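Local coordinates for F-BAR domain only protein 1 (PDB 5JP2) that probably acts at an early step of clathrin-mediated endocytosis, with a C-terminal mu homology domain that binds a peptide of Eps15, at residues Val19-Thr24 with Gly45-Ser50; Phe70-Ile75 with Leu257-Val262; Lys86-Asp91 with Phe102-Gln107; Ala252-Leu257 with Lys273-Gly278. One frame throughout, in Å; residues are numbered along the deposited sequence.

Contact 1: Val19-Thr24 with Gly45-Ser50; sequences VAAAIT and GDLTMS
A20, A22 and T24 pair with S50, T48 and D46 across two neighbouring antiparallel strands of the mu homology domain. Each pair is joined by two backbone hydrogen bonds. The shortest runs from S50 N to A20 O at 2.6 Å. The non-hydrogen-bonded pairs are A21 with M49 and I23 with L47. Here CA-H groups approach carbonyls, as M49 CA does A20 O at 3.2 Å.

Apolar contacts lie on the face of A21, I23, L47 and M49. L47 CD1 meets I23 CG1 at 3.9 Å, the two side chains crossing at a slant. M49 CG stands anti to its backbone N (chi1 -176°), which brings M49 CG to 3.3 Å from A20 O. M49 SD, next along the chain, touches V19 CG2 at 3.9 Å.

The other face carries T24, D46, T48 and S50 beside A20 and A22. T48 OG1 donates to D46 OD1 at 2.9 Å, on the syn side of the carboxylate. A water lies among A22 O, T24 OG1 and D46 OD1, but its bonding pattern is doubtful. T24 OG1 also bonds R274, and D46 OD2 forms a salt bridge with K132.

The bound peptide packs on A20, A22, T24 and S50. Strand 17-31 is flanked on its far edge by strand 266-283, and strand 39-52 by strand 125-137. Strand 258-261 packs on V19, A21 and I23.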
loop_
_atom_site.group_PDB
_atom_site.type_symbol
_atom_site.label_atom_id
_atom_site.label_comp_id
_atom_site.label_asym_id
_atom_site.label_seq_id
_atom_site.Cartn_x
_atom_site.Cartn_y
_atom_site.Cartn_z
ATOM N N VAL B 19 11.502 -15.665 -10.465
ATOM C CA VAL B 19 10.532 -15.445 -9.400
ATOM C C VAL B 19 10.027 -14.017 -9.515
ATOM O O VAL B 19 10.622 -13.178 -10.187
ATOM C CB VAL B 19 11.102 -15.702 -7.981
ATOM C CG1 VAL B 19 11.600 -17.132 -7.841
ATOM C CG2 VAL B 19 12.189 -14.713 -7.624
ATOM N N ALA B 20 8.910 -13.744 -8.852
ATOM C CA ALA B 20 8.326 -12.416 -8.828
ATOM C C ALA B 20 7.978 -12.011 -7.399
ATOM O O ALA B 20 7.642 -12.852 -6.566
ATOM C CB ALA B 20 7.083 -12.356 -9.708
ATOM N N ALA B 21 8.058 -10.711 -7.131
ATOM C CA ALA B 21 7.792 -10.141 -5.819
ATOM C C ALA B 21 6.633 -9.149 -5.895
ATOM O O ALA B 21 6.353 -8.583 -6.951
ATOM C CB ALA B 21 9.026 -9.443 -5.263
ATOM N N ALA B 22 5.939 -8.964 -4.774
ATOM C CA ALA B 22 4.881 -7.967 -4.673
ATOM C C ALA B 22 4.997 -7.263 -3.336
ATOM O O ALA B 22 5.049 -7.911 -2.290
ATOM C CB ALA B 22 3.486 -8.574 -4.823
ATOM N N ILE B 23 5.037 -5.941 -3.389
ATOM C CA ILE B 23 5.127 -5.079 -2.222
ATOM C C ILE B 23 3.795 -4.362 -2.118
ATOM O O ILE B 23 3.425 -3.617 -3.027
ATOM C CB ILE B 23 6.288 -4.082 -2.346
ATOM C CG1 ILE B 23 7.625 -4.806 -2.423
ATOM C CG2 ILE B 23 6.296 -3.117 -1.206
ATOM C CD1 ILE B 23 8.791 -3.882 -2.636
ATOM N N THR B 24 3.067 -4.606 -1.030
ATOM C CA THR B 24 1.739 -4.057 -0.800
ATOM C C THR B 24 1.758 -3.241 0.485
ATOM O O THR B 24 2.236 -3.718 1.509
ATOM C CB THR B 24 0.715 -5.172 -0.702
ATOM O OG1 THR B 24 0.818 -5.985 -1.866
ATOM C CG2 THR B 24 -0.666 -4.618 -0.625
ATOM N N GLY B 45 2.984 -2.871 5.669
ATOM C CA GLY B 45 3.370 -3.445 4.400
ATOM C C GLY B 45 3.504 -4.945 4.447
ATOM O O GLY B 45 3.699 -5.542 5.504
ATOM N N ASP B 46 3.453 -5.535 3.257
ATOM C CA ASP B 46 3.561 -6.969 3.062
ATOM C C ASP B 46 4.433 -7.257 1.847
ATOM O O ASP B 46 4.243 -6.656 0.794
ATOM C CB ASP B 46 2.189 -7.593 2.875
ATOM C CG ASP B 46 2.268 -8.957 2.240
ATOM O OD1 ASP B 46 2.091 -9.032 1.010
ATOM O OD2 ASP B 46 2.514 -9.954 2.949
ATOM N N LEU B 47 5.372 -8.180 1.985
ATOM C CA LEU B 47 6.183 -8.658 0.871
ATOM C C LEU B 47 5.818 -10.095 0.536
ATOM O O LEU B 47 5.987 -10.990 1.360
ATOM C CB LEU B 47 7.667 -8.562 1.191
ATOM C CG LEU B 47 8.633 -9.102 0.144
ATOM C CD1 LEU B 47 8.538 -8.343 -1.155
ATOM C CD2 LEU B 47 10.038 -9.031 0.676
ATOM N N THR B 48 5.322 -10.309 -0.667
ATOM C CA THR B 48 4.968 -11.632 -1.143
ATOM C C THR B 48 5.897 -12.007 -2.297
ATOM O O THR B 48 6.335 -11.150 -3.061
ATOM C CB THR B 48 3.497 -11.664 -1.573
ATOM O OG1 THR B 48 2.674 -11.528 -0.420
ATOM C CG2 THR B 48 3.142 -12.944 -2.241
ATOM N N MET B 49 6.242 -13.285 -2.400
ATOM C CA MET B 49 7.005 -13.761 -3.540
ATOM C C MET B 49 6.235 -14.864 -4.242
ATOM O O MET B 49 5.609 -15.703 -3.599
ATOM C CB MET B 49 8.383 -14.247 -3.141
ATOM C CG MET B 49 9.205 -14.654 -4.332
ATOM S SD MET B 49 10.906 -15.013 -3.967
ATOM C CE MET B 49 11.560 -13.404 -3.649
ATOM N N SER B 50 6.262 -14.834 -5.569
ATOM C CA SER B 50 5.537 -15.777 -6.403
ATOM C C SER B 50 6.511 -16.694 -7.140
ATOM O O SER B 50 7.606 -16.282 -7.521
ATOM C CB SER B 50 4.653 -15.029 -7.395
ATOM O OG SER B 50 3.777 -15.914 -8.050
HETATM O O HOH W 1 2.323 -7.950 -1.255
#

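Contact 2: Phe70-Ile75 with Leu257-Val262; sequences FRLVNI and LDVELV
R71 and E260 form a hydrogen-bonded antiparallel pair, and their side chains run side by side, pointing the same way. R71 N donates to E260 O at 2.8 Å, and E260 N returns a bond to R71 O. V73 and D258 make the second such pair.

The R71 side chain can be followed outward. R71 CB meets E260 O at 3.6 Å and also touches V262 CG2. With chi1 at -168°, R71 CG leads the chain out alongside E260, and the bend at chi3 turns the guanidinium toward V262. R71 CD reaches E260 OE2 at 3.7 Å. R71 NE is also 3.7 Å from E260 OE2, a long salt bridge, with the guanidinium and carboxylate planes 88° apart. Near the tip, NH2 of R71 touches V262 CG2 at 3.8 Å. NH1 has a stronger partner in D101, on the next strand.

Strand 258-261 is an outer strand of a four-stranded antiparallel sheet, and strand 69-73 lies between it and strand 99-104. This small sheet packs against the long mixed sheet of the domain. With R71 cut back to an alanine, D101 would probably lose its salt bridge and E260 its long one, and part of V262 would be uncovered.

V73 CG2 lies 3.6 Å from D258 CB. D258 OD1 accepts from V259 N and also pairs with K273. The other face carries F70, L72, V259 and L261, largely buried. F70 CD1 meets V259 CG2 at 3.9 Å. V259 also packs on A21, and L72 on L131. Past the strand, I75 CG2 touches L257 CD1 at 4.0 Å.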
loop_
_atom_site.group_PDB
_atom_site.type_symbol
_atom_site.label_atom_id
_atom_site.label_comp_id
_atom_site.label_asym_id
_atom_site.label_seq_id
_atom_site.Cartn_x
_atom_site.Cartn_y
_atom_site.Cartn_z
ATOM N N PHE B 70 17.737 -13.096 -1.164
ATOM C CA PHE B 70 17.306 -11.756 -1.545
ATOM C C PHE B 70 17.704 -10.725 -0.499
ATOM O O PHE B 70 18.144 -11.050 0.599
ATOM C CB PHE B 70 15.807 -11.701 -1.814
ATOM C CG PHE B 70 14.943 -11.912 -0.611
ATOM C CD1 PHE B 70 14.586 -10.848 0.197
ATOM C CD2 PHE B 70 14.429 -13.156 -0.326
ATOM C CE1 PHE B 70 13.774 -11.024 1.278
ATOM C CE2 PHE B 70 13.614 -13.334 0.757
ATOM C CZ PHE B 70 13.282 -12.260 1.562
ATOM N N ARG B 71 17.551 -9.461 -0.874
ATOM C CA ARG B 71 17.984 -8.320 -0.083
ATOM C C ARG B 71 16.867 -7.286 -0.001
ATOM O O ARG B 71 16.226 -6.984 -1.009
ATOM C CB ARG B 71 19.204 -7.693 -0.737
ATOM C CG ARG B 71 19.945 -6.699 0.083
ATOM C CD ARG B 71 20.936 -5.922 -0.774
ATOM N NE ARG B 71 21.928 -6.785 -1.400
ATOM C CZ ARG B 71 23.002 -7.264 -0.788
ATOM N NH1 ARG B 71 23.235 -6.987 0.489
ATOM N NH2 ARG B 71 23.838 -8.039 -1.458
ATOM N N LEU B 72 16.644 -6.723 1.185
ATOM C CA LEU B 72 15.808 -5.531 1.309
ATOM C C LEU B 72 16.671 -4.281 1.316
ATOM O O LEU B 72 17.683 -4.219 2.011
ATOM C CB LEU B 72 14.973 -5.572 2.579
ATOM C CG LEU B 72 14.178 -6.832 2.872
ATOM C CD1 LEU B 72 13.561 -6.687 4.235
ATOM C CD2 LEU B 72 13.113 -7.036 1.825
ATOM N N VAL B 73 16.244 -3.263 0.575
ATOM C CA VAL B 73 17.028 -2.049 0.414
ATOM C C VAL B 73 16.162 -0.837 0.695
ATOM O O VAL B 73 14.935 -0.895 0.613
ATOM C CB VAL B 73 17.643 -1.938 -0.992
ATOM C CG1 VAL B 73 18.586 -3.085 -1.251
ATOM C CG2 VAL B 73 16.555 -1.934 -2.018
ATOM N N ASN B 74 16.832 0.273 1.016
ATOM C CA ASN B 74 16.183 1.535 1.376
ATOM C C ASN B 74 15.176 1.329 2.502
ATOM O O ASN B 74 14.042 1.805 2.450
ATOM C CB ASN B 74 15.522 2.191 0.163
ATOM C CG ASN B 74 15.118 3.625 0.429
ATOM O OD1 ASN B 74 15.697 4.296 1.282
ATOM N ND2 ASN B 74 14.110 4.100 -0.290
ATOM N N ILE B 75 15.604 0.614 3.539
ATOM C CA ILE B 75 14.728 0.226 4.629
ATOM C C ILE B 75 14.908 1.105 5.857
ATOM O O ILE B 75 14.423 0.759 6.930
ATOM C CB ILE B 75 14.929 -1.248 4.975
ATOM C CG1 ILE B 75 16.391 -1.504 5.298
ATOM C CG2 ILE B 75 14.499 -2.105 3.806
ATOM C CD1 ILE B 75 16.630 -2.843 5.882
ATOM N N LEU B 257 10.827 1.067 0.793
ATOM C CA LEU B 257 11.394 -0.270 0.786
ATOM C C LEU B 257 11.372 -0.864 -0.617
ATOM O O LEU B 257 10.448 -0.639 -1.399
ATOM C CB LEU B 257 10.628 -1.167 1.757
ATOM C CG LEU B 257 10.988 -2.649 1.859
ATOM C CD1 LEU B 257 10.712 -3.114 3.235
ATOM C CD2 LEU B 257 10.181 -3.491 0.908
ATOM N N ASP B 258 12.414 -1.626 -0.932
ATOM C CA ASP B 258 12.504 -2.324 -2.205
ATOM C C ASP B 258 13.214 -3.656 -1.977
ATOM O O ASP B 258 13.850 -3.868 -0.945
ATOM C CB ASP B 258 13.239 -1.467 -3.239
ATOM C CG ASP B 258 12.821 -1.770 -4.647
ATOM O OD1 ASP B 258 12.030 -2.705 -4.856
ATOM O OD2 ASP B 258 13.305 -1.077 -5.553
ATOM N N VAL B 259 13.102 -4.557 -2.949
ATOM C CA VAL B 259 13.691 -5.885 -2.853
ATOM C C VAL B 259 14.504 -6.183 -4.111
ATOM O O VAL B 259 14.110 -5.823 -5.222
ATOM C CB VAL B 259 12.600 -6.951 -2.625
ATOM C CG1 VAL B 259 11.654 -7.011 -3.793
ATOM C CG2 VAL B 259 13.216 -8.290 -2.347
ATOM N N GLU B 260 15.663 -6.804 -3.934
ATOM C CA GLU B 260 16.462 -7.247 -5.061
ATOM C C GLU B 260 17.101 -8.587 -4.723
ATOM O O GLU B 260 17.400 -8.869 -3.565
ATOM C CB GLU B 260 17.533 -6.223 -5.441
ATOM C CG GLU B 260 18.702 -6.151 -4.508
ATOM C CD GLU B 260 19.599 -4.964 -4.789
ATOM O OE1 GLU B 260 19.131 -4.021 -5.451
ATOM O OE2 GLU B 260 20.775 -4.982 -4.368
ATOM N N LEU B 261 17.282 -9.424 -5.740
ATOM C CA LEU B 261 17.856 -10.745 -5.535
ATOM C C LEU B 261 19.361 -10.648 -5.366
ATOM O O LEU B 261 19.993 -9.696 -5.815
ATOM C CB LEU B 261 17.541 -11.659 -6.707
ATOM C CG LEU B 261 16.081 -11.971 -6.987
ATOM C CD1 LEU B 261 15.980 -13.076 -8.032
ATOM C CD2 LEU B 261 15.376 -12.357 -5.728
ATOM N N VAL B 262 19.937 -11.645 -4.709
ATOM C CA VAL B 262 21.377 -11.706 -4.484
ATOM C C VAL B 262 21.869 -12.967 -5.163
ATOM O O VAL B 262 21.481 -14.079 -4.784
ATOM C CB VAL B 262 21.740 -11.709 -2.999
ATOM C CG1 VAL B 262 23.230 -11.663 -2.845
ATOM C CG2 VAL B 262 21.106 -10.535 -2.308
#

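Contact 3: Lys86-Asp91 with Phe102-Gln107; sequences KLLYSD and FWFNMQ
L88 and Y89 face F104 and W103 across a beta hairpin at one border of the four-stranded antiparallel sheet. Strands 88-90 and 102-104 are antiparallel but strongly twisted, their axes 145° apart. Y89 and W103 form a hydrogen-bonded pair. Y89 N donates to W103 O at 2.7 Å, in a fairly straight bond. In the return bond, W103 N comes from above the carbonyl plane of Y89. N105 N donates to L87 O at 2.9 Å. This extends the pairing to the N-cap position of helix 106-119.

The side chains alternate between two faces. On one, F102 and F104 sit with L88 and S90. S90 CB lies 3.9 Å from F102 CD1. F70 of the adjoining strand 69-73 packs on both phenylalanines, and L68 and L109 also touch F104. L87 turns to helix 106-119, where it packs on A108 and H112.

On the other face, Y89 and W103 meet at their CB atoms. The indole of W103 presents its edge to the backbone of strand 88-90. Its CZ3 lies 3.6 Å from S90 CA, with CA in the ring plane. The Y89 ring reaches toward N105, and its CE2 is 3.7 Å from N105 CB.

A chi1 of -62° lays L88 alongside F104, pointing the same way. This puts L88 CD2 in a CH-pi contact over the ring face, 3.8 Å from the F104 centroid and 5° off the normal.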
loop_
_atom_site.group_PDB
_atom_site.type_symbol
_atom_site.label_atom_id
_atom_site.label_comp_id
_atom_site.label_asym_id
_atom_site.label_seq_id
_atom_site.Cartn_x
_atom_site.Cartn_y
_atom_site.Cartn_z
ATOM N N LYS B 86 9.237 -19.684 9.222
ATOM C CA LYS B 86 9.104 -21.016 8.669
ATOM C C LYS B 86 10.084 -21.223 7.518
ATOM O O LYS B 86 10.727 -22.270 7.420
ATOM C CB LYS B 86 7.671 -21.191 8.184
ATOM C CG LYS B 86 6.623 -21.115 9.259
ATOM C CD LYS B 86 5.231 -21.282 8.656
ATOM C CE LYS B 86 4.804 -22.718 8.423
ATOM N NZ LYS B 86 3.511 -22.745 7.661
ATOM N N LEU B 87 10.166 -20.255 6.605
ATOM C CA LEU B 87 10.923 -20.411 5.376
ATOM C C LEU B 87 12.257 -19.672 5.290
ATOM O O LEU B 87 13.004 -19.929 4.343
ATOM C CB LEU B 87 10.045 -19.984 4.206
ATOM C CG LEU B 87 8.678 -20.672 4.178
ATOM C CD1 LEU B 87 7.830 -20.124 3.103
ATOM C CD2 LEU B 87 8.826 -22.147 3.974
ATOM N N LEU B 88 12.624 -18.805 6.230
ATOM C CA LEU B 88 13.755 -17.926 5.961
ATOM C C LEU B 88 14.822 -17.965 7.038
ATOM O O LEU B 88 14.559 -18.250 8.206
ATOM C CB LEU B 88 13.319 -16.477 5.785
ATOM C CG LEU B 88 12.372 -16.139 4.642
ATOM C CD1 LEU B 88 11.899 -14.730 4.845
ATOM C CD2 LEU B 88 13.073 -16.294 3.295
ATOM N N TYR B 89 16.045 -17.670 6.595
ATOM C CA TYR B 89 17.215 -17.466 7.432
ATOM C C TYR B 89 17.668 -16.021 7.338
ATOM O O TYR B 89 17.325 -15.312 6.397
ATOM C CB TYR B 89 18.382 -18.352 7.005
ATOM C CG TYR B 89 18.145 -19.829 7.135
ATOM C CD1 TYR B 89 17.835 -20.389 8.362
ATOM C CD2 TYR B 89 18.263 -20.672 6.041
ATOM C CE1 TYR B 89 17.635 -21.743 8.499
ATOM C CE2 TYR B 89 18.061 -22.036 6.170
ATOM C CZ TYR B 89 17.748 -22.559 7.405
ATOM O OH TYR B 89 17.541 -23.901 7.551
ATOM N N SER B 90 18.498 -15.602 8.286
ATOM C CA SER B 90 19.026 -14.247 8.276
ATOM C C SER B 90 20.263 -14.180 9.154
ATOM O O SER B 90 20.551 -15.097 9.923
ATOM C CB SER B 90 18.001 -13.236 8.775
ATOM O OG SER B 90 17.737 -13.463 10.142
ATOM N N ASP B 91 20.970 -13.056 9.064
ATOM C CA ASP B 91 22.153 -12.841 9.877
ATOM C C ASP B 91 21.843 -11.831 10.967
ATOM O O ASP B 91 21.705 -10.636 10.668
ATOM C CB ASP B 91 23.310 -12.348 9.017
ATOM C CG ASP B 91 24.630 -12.397 9.745
ATOM O OD1 ASP B 91 24.650 -12.897 10.885
ATOM O OD2 ASP B 91 25.640 -11.916 9.195
ATOM N N PHE B 102 18.344 -12.059 3.389
ATOM C CA PHE B 102 17.599 -13.238 3.776
ATOM C C PHE B 102 17.912 -14.376 2.819
ATOM O O PHE B 102 18.103 -14.159 1.625
ATOM C CB PHE B 102 16.107 -12.952 3.765
ATOM C CG PHE B 102 15.691 -11.949 4.783
ATOM C CD1 PHE B 102 15.378 -12.341 6.068
ATOM C CD2 PHE B 102 15.615 -10.608 4.460
ATOM C CE1 PHE B 102 15.001 -11.414 7.003
ATOM C CE2 PHE B 102 15.232 -9.682 5.388
ATOM C CZ PHE B 102 14.926 -10.083 6.661
ATOM N N TRP B 103 17.970 -15.590 3.352
ATOM C CA TRP B 103 18.156 -16.794 2.555
ATOM C C TRP B 103 16.981 -17.725 2.779
ATOM O O TRP B 103 16.476 -17.837 3.891
ATOM C CB TRP B 103 19.454 -17.523 2.913
ATOM C CG TRP B 103 20.649 -16.666 2.770
ATOM C CD1 TRP B 103 21.541 -16.671 1.740
ATOM C CD2 TRP B 103 21.092 -15.658 3.680
ATOM N NE1 TRP B 103 22.512 -15.727 1.950
ATOM C CE2 TRP B 103 22.260 -15.092 3.135
ATOM C CE3 TRP B 103 20.618 -15.181 4.900
ATOM C CZ2 TRP B 103 22.961 -14.070 3.770
ATOM C CZ3 TRP B 103 21.315 -14.167 5.528
ATOM C CH2 TRP B 103 22.472 -13.623 4.963
ATOM N N PHE B 104 16.556 -18.401 1.732
ATOM C CA PHE B 104 15.512 -19.393 1.874
ATOM C C PHE B 104 16.070 -20.691 2.435
ATOM O O PHE B 104 17.213 -21.066 2.173
ATOM C CB PHE B 104 14.856 -19.685 0.533
ATOM C CG PHE B 104 13.713 -18.799 0.219
ATOM C CD1 PHE B 104 12.449 -19.110 0.630
ATOM C CD2 PHE B 104 13.912 -17.644 -0.500
ATOM C CE1 PHE B 104 11.410 -18.288 0.333
ATOM C CE2 PHE B 104 12.874 -16.828 -0.790
ATOM C CZ PHE B 104 11.625 -17.152 -0.378
ATOM N N ASN B 105 15.226 -21.393 3.180
ATOM C CA ASN B 105 15.462 -22.790 3.484
ATOM C C ASN B 105 14.895 -23.600 2.328
ATOM O O ASN B 105 13.677 -23.679 2.163
ATOM C CB ASN B 105 14.774 -23.140 4.800
ATOM C CG ASN B 105 14.992 -24.578 5.232
ATOM O OD1 ASN B 105 15.414 -24.822 6.356
ATOM N ND2 ASN B 105 14.693 -25.526 4.370
ATOM N N MET B 106 15.756 -24.228 1.543
ATOM C CA MET B 106 15.248 -24.781 0.297
ATOM C C MET B 106 14.451 -26.048 0.531
ATOM O O MET B 106 13.564 -26.375 -0.260
ATOM C CB MET B 106 16.391 -25.043 -0.684
ATOM C CG MET B 106 17.192 -23.809 -1.083
ATOM S SD MET B 106 16.278 -22.406 -1.737
ATOM C CE MET B 106 15.460 -23.102 -3.139
ATOM N N GLN B 107 14.717 -26.747 1.625
ATOM C CA GLN B 107 13.939 -27.938 1.943
ATOM C C GLN B 107 12.533 -27.564 2.401
ATOM O O GLN B 107 11.547 -28.137 1.939
ATOM C CB GLN B 107 14.675 -28.772 2.997
ATOM C CG GLN B 107 15.968 -29.420 2.490
ATOM C CD GLN B 107 16.848 -29.961 3.610
ATOM O OE1 GLN B 107 16.908 -31.164 3.851
ATOM N NE2 GLN B 107 17.551 -29.071 4.282
#

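Contact 4: Ala252-Leu257 with Lys273-Gly278; sequences ASLSGL and KRFATG
The loop between strands 242-250 and 258-261 folds over strand 266-283 here, with L254 lying on F275. No hydrogen bond joins the two segments. The contact rests on a CH-pi interaction and on van der Waals packing.

L254 and F275 cross at about a right angle. L254 CD2 stands 3.8 Å from the centroid of the F275 ring, 7° off the normal. L254 CG and CD1 lie nearer the root of the ring, each 3.8 Å from F275 CG. A chi1 of 60° turns the ring to put one face against L254 and its edge against A252. There A252 O lies in the ring plane, 3.4 Å from F275 CD2. Were F275 a serine, L254 would probably be left over a gap and A252 O would lose the ring edge beside it.

K273 CB also meets A252 O, at 3.6 Å. The extended K273 chain runs past A252 and S253, and NZ forms a salt bridge with D258. R274 points to the opposite side of the strand, where it binds the peptide backbone.

The loop holds its own shape. S253 OG accepts from G256 N at 2.9 Å in an ST motif and donates to L257 O. S255 OG accepts from L257 N in an ST turn, and it also bonds E25.

With no hydrogen bond across, shape and dispersion at L254 and F275 hold the loop on the strand, joined by the K273-D258 salt bridge at the loop's end.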
loop_
_atom_site.group_PDB
_atom_site.type_symbol
_atom_site.label_atom_id
_atom_site.label_comp_id
_atom_site.label_asym_id
_atom_site.label_seq_id
_atom_site.Cartn_x
_atom_site.Cartn_y
_atom_site.Cartn_z
ATOM N N ALA B 252 5.049 2.386 -7.139
ATOM C CA ALA B 252 5.975 2.854 -6.127
ATOM C C ALA B 252 5.503 2.348 -4.778
ATOM O O ALA B 252 4.361 1.918 -4.623
ATOM C CB ALA B 252 6.082 4.378 -6.124
ATOM N N SER B 253 6.409 2.375 -3.814
ATOM C CA SER B 253 6.079 2.099 -2.433
ATOM C C SER B 253 6.065 3.407 -1.652
ATOM O O SER B 253 6.746 4.366 -2.009
ATOM C CB SER B 253 7.068 1.112 -1.819
ATOM O OG SER B 253 8.257 1.756 -1.440
ATOM N N LEU B 254 5.245 3.461 -0.611
ATOM C CA LEU B 254 5.265 4.638 0.243
ATOM C C LEU B 254 6.445 4.612 1.199
ATOM O O LEU B 254 7.083 5.642 1.425
ATOM C CB LEU B 254 3.955 4.758 1.012
ATOM C CG LEU B 254 2.727 4.841 0.117
ATOM C CD1 LEU B 254 1.447 4.772 0.909
ATOM C CD2 LEU B 254 2.805 6.116 -0.684
ATOM N N SER B 255 6.765 3.444 1.751
ATOM C CA SER B 255 7.862 3.355 2.706
ATOM C C SER B 255 9.207 3.617 2.060
ATOM O O SER B 255 10.139 4.059 2.734
ATOM C CB SER B 255 7.873 1.981 3.361
ATOM O OG SER B 255 8.041 0.969 2.394
ATOM N N GLY B 256 9.341 3.339 0.776
ATOM C CA GLY B 256 10.624 3.391 0.126
ATOM C C GLY B 256 11.313 2.054 0.048
ATOM O O GLY B 256 12.303 1.928 -0.675
ATOM N N LEU B 257 10.827 1.067 0.793
ATOM C CA LEU B 257 11.394 -0.270 0.786
ATOM C C LEU B 257 11.372 -0.864 -0.617
ATOM O O LEU B 257 10.448 -0.639 -1.399
ATOM C CB LEU B 257 10.628 -1.167 1.757
ATOM C CG LEU B 257 10.988 -2.649 1.859
ATOM C CD1 LEU B 257 10.712 -3.114 3.235
ATOM C CD2 LEU B 257 10.181 -3.491 0.908
ATOM N N LYS B 273 4.346 -3.174 -7.153
ATOM C CA LYS B 273 4.225 -2.269 -6.016
ATOM C C LYS B 273 2.858 -1.605 -6.026
ATOM O O LYS B 273 2.494 -0.961 -7.008
ATOM C CB LYS B 273 5.319 -1.212 -6.048
ATOM C CG LYS B 273 6.658 -1.777 -6.238
ATOM C CD LYS B 273 7.703 -0.735 -6.081
ATOM C CE LYS B 273 9.034 -1.275 -6.526
ATOM N NZ LYS B 273 10.155 -0.464 -6.025
ATOM N N ARG B 274 2.105 -1.764 -4.942
ATOM C CA ARG B 274 0.781 -1.176 -4.832
ATOM C C ARG B 274 0.545 -0.651 -3.424
ATOM O O ARG B 274 1.062 -1.187 -2.446
ATOM C CB ARG B 274 -0.309 -2.174 -5.199
ATOM C CG ARG B 274 -0.313 -3.414 -4.362
ATOM C CD ARG B 274 -1.371 -4.386 -4.837
ATOM N NE ARG B 274 -1.551 -5.496 -3.908
ATOM C CZ ARG B 274 -2.508 -6.404 -4.013
ATOM N NH1 ARG B 274 -3.372 -6.335 -5.008
ATOM N NH2 ARG B 274 -2.602 -7.380 -3.123
ATOM N N PHE B 275 -0.232 0.420 -3.328
ATOM C CA PHE B 275 -0.586 0.931 -2.023
ATOM C C PHE B 275 -2.011 1.455 -2.033
ATOM O O PHE B 275 -2.575 1.760 -3.080
ATOM C CB PHE B 275 0.405 1.995 -1.566
ATOM C CG PHE B 275 0.495 3.185 -2.461
ATOM C CD1 PHE B 275 -0.488 4.159 -2.447
ATOM C CD2 PHE B 275 1.586 3.363 -3.276
ATOM C CE1 PHE B 275 -0.392 5.266 -3.242
ATOM C CE2 PHE B 275 1.691 4.472 -4.073
ATOM C CZ PHE B 275 0.703 5.423 -4.057
ATOM N N ALA B 276 -2.588 1.545 -0.843
ATOM C CA ALA B 276 -3.953 2.010 -0.693
ATOM C C ALA B 276 -4.115 2.673 0.666
ATOM O O ALA B 276 -3.371 2.403 1.605
ATOM C CB ALA B 276 -4.953 0.868 -0.842
ATOM N N THR B 277 -5.120 3.533 0.760
ATOM C CA THR B 277 -5.464 4.128 2.034
ATOM C C THR B 277 -6.189 3.116 2.903
ATOM O O THR B 277 -6.983 2.313 2.423
ATOM C CB THR B 277 -6.364 5.347 1.862
ATOM O OG1 THR B 277 -7.465 5.019 1.030
ATOM C CG2 THR B 277 -5.629 6.477 1.290
ATOM N N GLY B 278 -5.893 3.151 4.183
ATOM C CA GLY B 278 -6.753 2.560 5.178
ATOM C C GLY B 278 -7.687 3.651 5.671
ATOM O O GLY B 278 -8.467 4.208 4.897
#

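From the N terminus, contact 1 closes first, pairing strands 17-31 and 39-52 as a hairpin in the long mixed sheet. Contact 2 opens at strand 69-73 and closes some 180 residues later at strand 258-261. Contact 3, the hairpin at the other end of the same four-stranded sheet, nests inside that loop. A probable hydrogen bond from F102 N to F70 O links the two. Contact 4 closes the short loop from 252-257 to 273-278 and crosses contact 2: they share L257, and K273 pairs with D258. R274 N meets I23 O, so contact 4 adjoins contact 1. A21 packs on V259, joining the two sheets, and I23 packs on loop residue L257. Contacts 3 and 4 do not touch.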